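Local structure of putative transcription protein (Pseudomonas aeruginosa PAO1, 4GCV) at residues 15-18 with 22-25; 111-116 with 120-125. The protein probably binds DNA as a dimeric helix-turn-helix transcription regulator of the HxlR type, with a putative role in sensing oxidative stress. The protein carries 2 engineered substitutions. All coordinates share one frame; numbering follows the deposited sequence.

From the N terminus, contact 1 comes first: the turn after helix 12-19 brings residues 22-25 back against residues 15-18, closing a short loop at the start of helix 23-33. The chain then runs through helices 39-46 and 50-62 and the hairpin 66-73/76-82 to helix 84-101. Strand 111-115 is followed by a short loop, and residues 120-125, leading into strand 122-129, close contact 2. The two loops follow one another in series, neither enclosing nor crossing the other. Their centres lie about 18 Å apart, yet they touch, with Trp23 CH2 4.0 Å from Val111 CG2. Both contacts also touch helix 84-101 and the second subunit.

Contact 1 of 2, residues 15-18 with 22-25; sequences RSLE and EWWS
The Trp23 indole meets Leu17 at its edge: Leu17 CD1 lies near the ring plane, 3.7 Å from Trp23 CE3, and the two side chains cross at about a right angle. The Trp24 indole offers one face to Trp23 itself, whose CD1 stands 3.9 Å above the Trp24 plane, offset toward the rim. These aromatic residues open helix 23-33, and the contact spans a short turn between that helix and helix 12-19, in a protein of the HxlR-like helix-turn-helix family; it joins two successive helices by side chains and backbone together.

Glu18 also meets Trp23. With CG anti to the carbonyl carbon and the chain extended beyond it, the aliphatic part runs obliquely past the tryptophan, and Glu18 CG comes within 3.5 Å of Trp23 CB. Its carboxylate plane is turned 75° from the Trp23 ring, while Glu18 OE2 lies 3.7 Å from Trp23 CD1. Trp23 has its own CG anti to the backbone N (chi1 174°), which carries the indole over toward residues 15-18; there its CE3 meets Leu17 and its CD1 meets Glu18.

Around this corner, Leu17 also rests on Phe96 and Trp99 of helix 84-101, while Trp24 touches Met52 and Arg56 of helix 50-62. Met152 of the second subunit packs on Trp23, and Ser16 OG is hydrogen-bonded to Lys85 NZ of that subunit.

The backbone secures the turn through one acceptor that receives two N-H groups. Trp23 N makes a weak, bent bond to Leu17 O, whereas Glu22 N reaches Leu17 O at 3.0 Å with an N-H...O angle of 157°, its donor tilted from the carbonyl plane.

Contact 2 of 2, residues 111-116 with 120-125; sequences VQLVER and RPVRSF
Leu113 reaches across to Val122 and Phe125, and its side chain can be followed atom by atom. Its CB leaves the strand obliquely to the opposing segment, but with CG anti to the backbone N (chi1 -177°) the branch swings closer. Leu113 CG then lies 3.8 Å from Val122 CG2. Beyond it, CD2 is shared by two partners: Val122 CG1 at 3.9 Å from Leu113 CD2, and the edge of the phenyl ring, where Phe125 CE1 is 3.6 Å from Leu113 CD2 and the methyl lies near the ring plane.

The backbones are joined by a single beta bridge, Val114 to Pro121, flanked by two hydrogen bonds. Val122 N donates to Leu113 O over 3.0 Å at 168°, and Glu115 N donates to Arg120 O over 2.8 Å, nearly as straight. Arg120 O also receives a CA-H...O contact from Val114 CA at 3.3 Å. Past this bridge the strands diverge, their axes being 84° apart, so the pairing does not grow into a regular hairpin.

At the turn, Glu115 OE2 accepts a hydrogen bond from Ser118 OG and forms a salt bridge with Arg133 of the second subunit, which ties the carboxylate to both the loop and the dimer partner. Leu113 packs on Met94 and Val97 of helix 84-101, with Phe125 on Ala95 and Ala98 of the same helix. Residues of both strands pair antiparallel with a strand of the second subunit, continuing the sheet across the interface.

Contact 1 of 2, residues 15-18 with 22-25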
ATOM      1  N   ARG B  15       0.500  13.454   7.825  1.00 37.66           N
ATOM      2  CA  ARG B  15       1.849  13.828   7.453  1.00 40.04           C
ATOM      3  C   ARG B  15       2.683  12.652   6.919  1.00 38.61           C
ATOM      4  O   ARG B  15       3.305  12.778   5.863  1.00 38.97           O
ATOM      5  CB  ARG B  15       2.554  14.560   8.621  1.00 43.02           C
ATOM      6  CG  ARG B  15       2.352  16.122   8.626  1.00 48.82           C
ATOM      7  CD  ARG B  15       3.207  16.786   9.719  1.00 60.43           C
ATOM      8  NE  ARG B  15       3.739  18.110   9.348  1.00 69.81           N
ATOM      9  CZ  ARG B  15       3.373  19.262   9.924  1.00 75.55           C
ATOM     10  NH1 ARG B  15       2.464  19.275  10.904  1.00 78.17           N
ATOM     11  NH2 ARG B  15       3.913  20.416   9.534  1.00 78.05           N
ATOM     12  N   SER B  16       2.684  11.513   7.615  1.00 37.42           N
ATOM     13  CA  SER B  16       3.379  10.317   7.128  1.00 36.62           C
ATOM     14  C   SER B  16       2.840   9.846   5.783  1.00 34.90           C
ATOM     15  O   SER B  16       3.610   9.460   4.918  1.00 34.75           O
ATOM     16  CB  SER B  16       3.227   9.149   8.093  1.00 35.90           C
ATOM     17  OG  SER B  16       3.940   9.374   9.278  1.00 40.98           O
ATOM     18  N   LEU B  17       1.521   9.864   5.636  1.00 33.63           N
ATOM     19  CA  LEU B  17       0.884   9.353   4.459  1.00 33.85           C
ATOM     20  C   LEU B  17       1.078  10.320   3.304  1.00 35.03           C
ATOM     21  O   LEU B  17       1.231   9.888   2.169  1.00 35.67           O
ATOM     22  CB  LEU B  17      -0.597   9.011   4.705  1.00 31.53           C
ATOM     23  CG  LEU B  17      -0.888   7.781   5.616  1.00 33.38           C
ATOM     24  CD1 LEU B  17      -2.418   7.613   5.894  1.00 31.25           C
ATOM     25  CD2 LEU B  17      -0.304   6.471   5.069  1.00 30.59           C
ATOM     26  N   GLU B  18       1.109  11.615   3.582  1.00 37.55           N
ATOM     27  CA  GLU B  18       1.444  12.601   2.516  1.00 40.05           C
ATOM     28  C   GLU B  18       2.870  12.438   2.064  1.00 40.84           C
ATOM     29  O   GLU B  18       3.160  12.503   0.881  1.00 40.48           O
ATOM     30  CB  GLU B  18       1.172  14.038   2.953  1.00 41.74           C
ATOM     31  CG  GLU B  18      -0.335  14.375   3.016  1.00 43.91           C
ATOM     32  CD  GLU B  18      -0.611  15.713   3.690  1.00 53.76           C
ATOM     33  OE1 GLU B  18       0.105  16.089   4.666  1.00 54.73           O
ATOM     34  OE2 GLU B  18      -1.563  16.390   3.245  1.00 58.23           O
ATOM     35  N   GLU B  22       0.318   8.858  -0.518  1.00 36.04           N
ATOM     36  CA  GLU B  22      -0.987   8.156  -0.536  1.00 35.35           C
ATOM     37  C   GLU B  22      -2.185   8.767   0.192  1.00 33.68           C
ATOM     38  O   GLU B  22      -3.261   8.186   0.173  1.00 34.07           O
ATOM     39  CB  GLU B  22      -0.846   6.760   0.095  1.00 35.30           C
ATOM     40  CG  GLU B  22       0.113   5.877  -0.622  1.00 40.74           C
ATOM     41  CD  GLU B  22      -0.373   5.477  -2.008  1.00 41.08           C
ATOM     42  OE1 GLU B  22      -1.607   5.365  -2.279  1.00 40.95           O
ATOM     43  OE2 GLU B  22       0.529   5.271  -2.807  1.00 48.03           O
ATOM     44  N   TRP B  23      -2.015   9.882   0.872  1.00 32.99           N
ATOM     45  CA  TRP B  23      -3.075  10.424   1.715  1.00 32.09           C
ATOM     46  C   TRP B  23      -4.380  10.729   0.969  1.00 30.83           C
ATOM     47  O   TRP B  23      -5.398  10.166   1.299  1.00 29.02           O
ATOM     48  CB  TRP B  23      -2.538  11.642   2.498  1.00 32.48           C
ATOM     49  CG  TRP B  23      -3.593  12.384   3.301  1.00 33.31           C
ATOM     50  CD1 TRP B  23      -4.057  13.647   3.066  1.00 33.82           C
ATOM     51  CD2 TRP B  23      -4.271  11.923   4.487  1.00 32.91           C
ATOM     52  NE1 TRP B  23      -4.977  14.004   4.032  1.00 35.45           N
ATOM     53  CE2 TRP B  23      -5.147  12.956   4.896  1.00 33.33           C
ATOM     54  CE3 TRP B  23      -4.255  10.725   5.216  1.00 32.07           C
ATOM     55  CZ2 TRP B  23      -5.990  12.831   6.014  1.00 33.41           C
ATOM     56  CZ3 TRP B  23      -5.078  10.609   6.333  1.00 33.11           C
ATOM     57  CH2 TRP B  23      -5.939  11.651   6.713  1.00 32.74           C
ATOM     58  N   TRP B  24      -4.327  11.630  -0.013  1.00 32.33           N
ATOM     59  CA  TRP B  24      -5.461  11.914  -0.872  1.00 34.42           C
ATOM     60  C   TRP B  24      -5.995  10.704  -1.631  1.00 33.06           C
ATOM     61  O   TRP B  24      -7.189  10.502  -1.659  1.00 34.16           O
ATOM     62  CB  TRP B  24      -5.111  13.044  -1.836  1.00 36.76           C
ATOM     63  CG  TRP B  24      -4.950  14.295  -1.106  1.00 40.56           C
ATOM     64  CD1 TRP B  24      -3.780  14.988  -0.907  1.00 45.53           C
ATOM     65  CD2 TRP B  24      -5.957  14.990  -0.386  1.00 45.05           C
ATOM     66  NE1 TRP B  24      -4.010  16.083  -0.128  1.00 47.88           N
ATOM     67  CE2 TRP B  24      -5.339  16.121   0.203  1.00 49.85           C
ATOM     68  CE3 TRP B  24      -7.325  14.782  -0.181  1.00 47.28           C
ATOM     69  CZ2 TRP B  24      -6.051  17.053   0.966  1.00 51.77           C
ATOM     70  CZ3 TRP B  24      -8.027  15.691   0.596  1.00 50.35           C
ATOM     71  CH2 TRP B  24      -7.391  16.822   1.146  1.00 51.55           C
ATOM     72  N   SER B  25      -5.133   9.855  -2.181  1.00 32.89           N
ATOM     73  CA  SER B  25      -5.626   8.603  -2.799  1.00 33.87           C
ATOM     74  C   SER B  25      -6.434   7.799  -1.795  1.00 33.64           C
ATOM     75  O   SER B  25      -7.469   7.240  -2.127  1.00 34.89           O
ATOM     76  CB  SER B  25      -4.481   7.727  -3.283  1.00 33.09           C
ATOM     77  OG  SER B  25      -3.720   8.399  -4.243  1.00 35.68           O
TER

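Contact 2 of 2, residues 111-116 with 120-125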
ATOM      1  N   VAL B 111      -7.005   8.773  12.769  1.00 36.73           N
ATOM      2  CA  VAL B 111      -7.564   7.818  11.796  1.00 35.41           C
ATOM      3  C   VAL B 111      -7.346   6.393  12.311  1.00 37.10           C
ATOM      4  O   VAL B 111      -6.270   6.060  12.783  1.00 37.51           O
ATOM      5  CB  VAL B 111      -6.901   7.988  10.400  1.00 34.30           C
ATOM      6  CG1 VAL B 111      -7.488   7.065   9.401  1.00 29.60           C
ATOM      7  CG2 VAL B 111      -7.043   9.437   9.894  1.00 34.82           C
ATOM      8  N   GLN B 112      -8.363   5.541  12.202  1.00 38.55           N
ATOM      9  CA  GLN B 112      -8.261   4.190  12.737  1.00 40.23           C
ATOM     10  C   GLN B 112      -8.846   3.152  11.798  1.00 40.56           C
ATOM     11  O   GLN B 112      -9.911   3.353  11.187  1.00 40.44           O
ATOM     12  CB  GLN B 112      -9.024   4.091  14.041  1.00 41.77           C
ATOM     13  CG  GLN B 112      -8.422   4.863  15.141  1.00 42.89           C
ATOM     14  CD  GLN B 112      -9.126   4.646  16.451  1.00 45.89           C
ATOM     15  OE1 GLN B 112     -10.345   4.429  16.494  1.00 46.11           O
ATOM     16  NE2 GLN B 112      -8.371   4.732  17.545  1.00 45.88           N
ATOM     17  N   LEU B 113      -8.150   2.022  11.734  1.00 40.48           N
ATOM     18  CA  LEU B 113      -8.681   0.812  11.154  1.00 39.76           C
ATOM     19  C   LEU B 113      -9.406   0.078  12.277  1.00 41.39           C
ATOM     20  O   LEU B 113      -8.761  -0.286  13.283  1.00 43.13           O
ATOM     21  CB  LEU B 113      -7.500   0.016  10.567  1.00 39.91           C
ATOM     22  CG  LEU B 113      -7.673  -1.293   9.801  1.00 40.69           C
ATOM     23  CD1 LEU B 113      -8.513  -1.071   8.528  1.00 39.04           C
ATOM     24  CD2 LEU B 113      -6.301  -1.922   9.480  1.00 38.65           C
ATOM     25  N   VAL B 114     -10.740  -0.083  12.140  1.00 40.57           N
ATOM     26  CA  VAL B 114     -11.583  -0.789  13.113  1.00 41.60           C
ATOM     27  C   VAL B 114     -12.441  -1.915  12.528  1.00 41.48           C
ATOM     28  O   VAL B 114     -12.588  -2.042  11.311  1.00 40.95           O
ATOM     29  CB  VAL B 114     -12.557   0.148  13.888  1.00 43.24           C
ATOM     30  CG1 VAL B 114     -11.813   1.271  14.614  1.00 44.05           C
ATOM     31  CG2 VAL B 114     -13.625   0.728  12.998  1.00 40.81           C
ATOM     32  N   GLU B 115     -12.992  -2.743  13.394  1.00 42.17           N
ATOM     33  CA  GLU B 115     -13.967  -3.734  12.953  1.00 43.92           C
ATOM     34  C   GLU B 115     -15.237  -2.934  12.663  1.00 44.14           C
ATOM     35  O   GLU B 115     -15.660  -2.161  13.501  1.00 42.55           O
ATOM     36  CB  GLU B 115     -14.250  -4.805  14.013  1.00 45.60           C
ATOM     37  CG  GLU B 115     -15.464  -5.697  13.648  1.00 45.71           C
ATOM     38  CD  GLU B 115     -15.796  -6.750  14.670  1.00 46.50           C
ATOM     39  OE1 GLU B 115     -16.086  -7.905  14.271  1.00 47.92           O
ATOM     40  OE2 GLU B 115     -15.799  -6.440  15.874  1.00 48.55           O
ATOM     41  N   ARG B 116     -15.800  -3.065  11.466  1.00 45.64           N
ATOM     42  CA  ARG B 116     -16.941  -2.189  11.107  1.00 48.47           C
ATOM     43  C   ARG B 116     -18.137  -2.333  12.083  1.00 50.75           C
ATOM     44  O   ARG B 116     -18.760  -1.342  12.440  1.00 51.27           O
ATOM     45  CB  ARG B 116     -17.371  -2.347   9.650  1.00 47.91           C
ATOM     46  CG  ARG B 116     -18.693  -1.568   9.296  1.00 54.79           C
ATOM     47  CD  ARG B 116     -18.637  -1.040   7.850  1.00 60.07           C
ATOM     48  NE  ARG B 116     -18.921   0.403   7.763  1.00 65.27           N
ATOM     49  CZ  ARG B 116     -18.457   1.217   6.810  1.00 65.38           C
ATOM     50  NH1 ARG B 116     -17.666   0.752   5.838  1.00 65.23           N
ATOM     51  NH2 ARG B 116     -18.781   2.506   6.834  1.00 65.23           N
ATOM     52  N   ARG B 120     -14.265  -1.660  17.263  1.00 52.26           N
ATOM     53  CA  ARG B 120     -13.071  -2.316  17.852  1.00 51.42           C
ATOM     54  C   ARG B 120     -11.785  -2.132  17.050  1.00 48.55           C
ATOM     55  O   ARG B 120     -11.697  -2.583  15.893  1.00 46.55           O
ATOM     56  CB  ARG B 120     -13.373  -3.802  18.056  1.00 53.69           C
ATOM     57  CG  ARG B 120     -12.577  -4.525  19.143  1.00 58.59           C
ATOM     58  CD  ARG B 120     -12.788  -3.952  20.534  1.00 64.01           C
ATOM     59  NE  ARG B 120     -14.059  -4.320  21.160  1.00 70.65           N
ATOM     60  CZ  ARG B 120     -15.098  -3.496  21.313  1.00 72.44           C
ATOM     61  NH1 ARG B 120     -15.037  -2.239  20.876  1.00 70.71           N
ATOM     62  NH2 ARG B 120     -16.196  -3.929  21.914  1.00 74.59           N
ATOM     63  N   PRO B 121     -10.764  -1.471  17.648  1.00 47.33           N
ATOM     64  CA  PRO B 121      -9.618  -1.217  16.790  1.00 44.81           C
ATOM     65  C   PRO B 121      -8.829  -2.478  16.432  1.00 43.85           C
ATOM     66  O   PRO B 121      -8.832  -3.468  17.156  1.00 45.26           O
ATOM     67  CB  PRO B 121      -8.762  -0.236  17.614  1.00 45.38           C
ATOM     68  CG  PRO B 121      -9.618   0.197  18.726  1.00 46.80           C
ATOM     69  CD  PRO B 121     -10.520  -0.958  19.001  1.00 49.03           C
ATOM     70  N   VAL B 122      -8.229  -2.423  15.262  1.00 41.89           N
ATOM     71  CA  VAL B 122      -7.375  -3.461  14.752  1.00 41.80           C
ATOM     72  C   VAL B 122      -5.945  -3.280  15.333  1.00 43.42           C
ATOM     73  O   VAL B 122      -5.277  -2.276  15.034  1.00 41.68           O
ATOM     74  CB  VAL B 122      -7.302  -3.347  13.222  1.00 38.63           C
ATOM     75  CG1 VAL B 122      -6.202  -4.275  12.648  1.00 35.79           C
ATOM     76  CG2 VAL B 122      -8.696  -3.620  12.595  1.00 38.52           C
ATOM     77  N   ARG B 123      -5.500  -4.249  16.134  1.00 45.46           N
ATOM     78  CA  ARG B 123      -4.105  -4.307  16.586  1.00 48.07           C
ATOM     79  C   ARG B 123      -3.093  -4.572  15.477  1.00 46.67           C
ATOM     80  O   ARG B 123      -2.111  -3.863  15.384  1.00 46.81           O
ATOM     81  CB  ARG B 123      -3.921  -5.351  17.697  1.00 50.99           C
ATOM     82  CG  ARG B 123      -4.846  -5.158  18.891  1.00 55.95           C
ATOM     83  CD  ARG B 123      -4.483  -6.076  20.090  1.00 67.42           C
ATOM     84  NE  ARG B 123      -3.037  -6.102  20.322  1.00 72.02           N
ATOM     85  CZ  ARG B 123      -2.265  -7.155  20.080  1.00 75.11           C
ATOM     86  NH1 ARG B 123      -2.805  -8.297  19.650  1.00 73.86           N
ATOM     87  NH2 ARG B 123      -0.956  -7.070  20.294  1.00 78.43           N
ATOM     88  N   SER B 124      -3.320  -5.590  14.647  1.00 46.20           N
ATOM     89  CA  SER B 124      -2.403  -5.883  13.555  1.00 45.71           C
ATOM     90  C   SER B 124      -3.018  -6.751  12.477  1.00 45.01           C
ATOM     91  O   SER B 124      -4.044  -7.389  12.695  1.00 44.54           O
ATOM     92  CB  SER B 124      -1.138  -6.581  14.070  1.00 47.89           C
ATOM     93  OG  SER B 124      -1.495  -7.725  14.805  1.00 51.60           O
ATOM     94  N   PHE B 125      -2.372  -6.724  11.309  1.00 43.58           N
ATOM     95  CA  PHE B 125      -2.708  -7.589  10.201  1.00 43.93           C
ATOM     96  C   PHE B 125      -2.218  -8.961  10.563  1.00 46.14           C
ATOM     97  O   PHE B 125      -1.219  -9.072  11.261  1.00 47.74           O
ATOM     98  CB  PHE B 125      -1.948  -7.156   8.967  1.00 42.65           C
ATOM     99  CG  PHE B 125      -2.692  -6.206   8.092  1.00 42.05           C
ATOM    100  CD1 PHE B 125      -3.321  -5.101   8.630  1.00 41.46           C
ATOM    101  CD2 PHE B 125      -2.752  -6.435   6.700  1.00 43.80           C
ATOM    102  CE1 PHE B 125      -4.001  -4.208   7.820  1.00 42.67           C
ATOM    103  CE2 PHE B 125      -3.420  -5.538   5.853  1.00 41.83           C
ATOM    104  CZ  PHE B 125      -4.064  -4.425   6.425  1.00 42.64           C
TER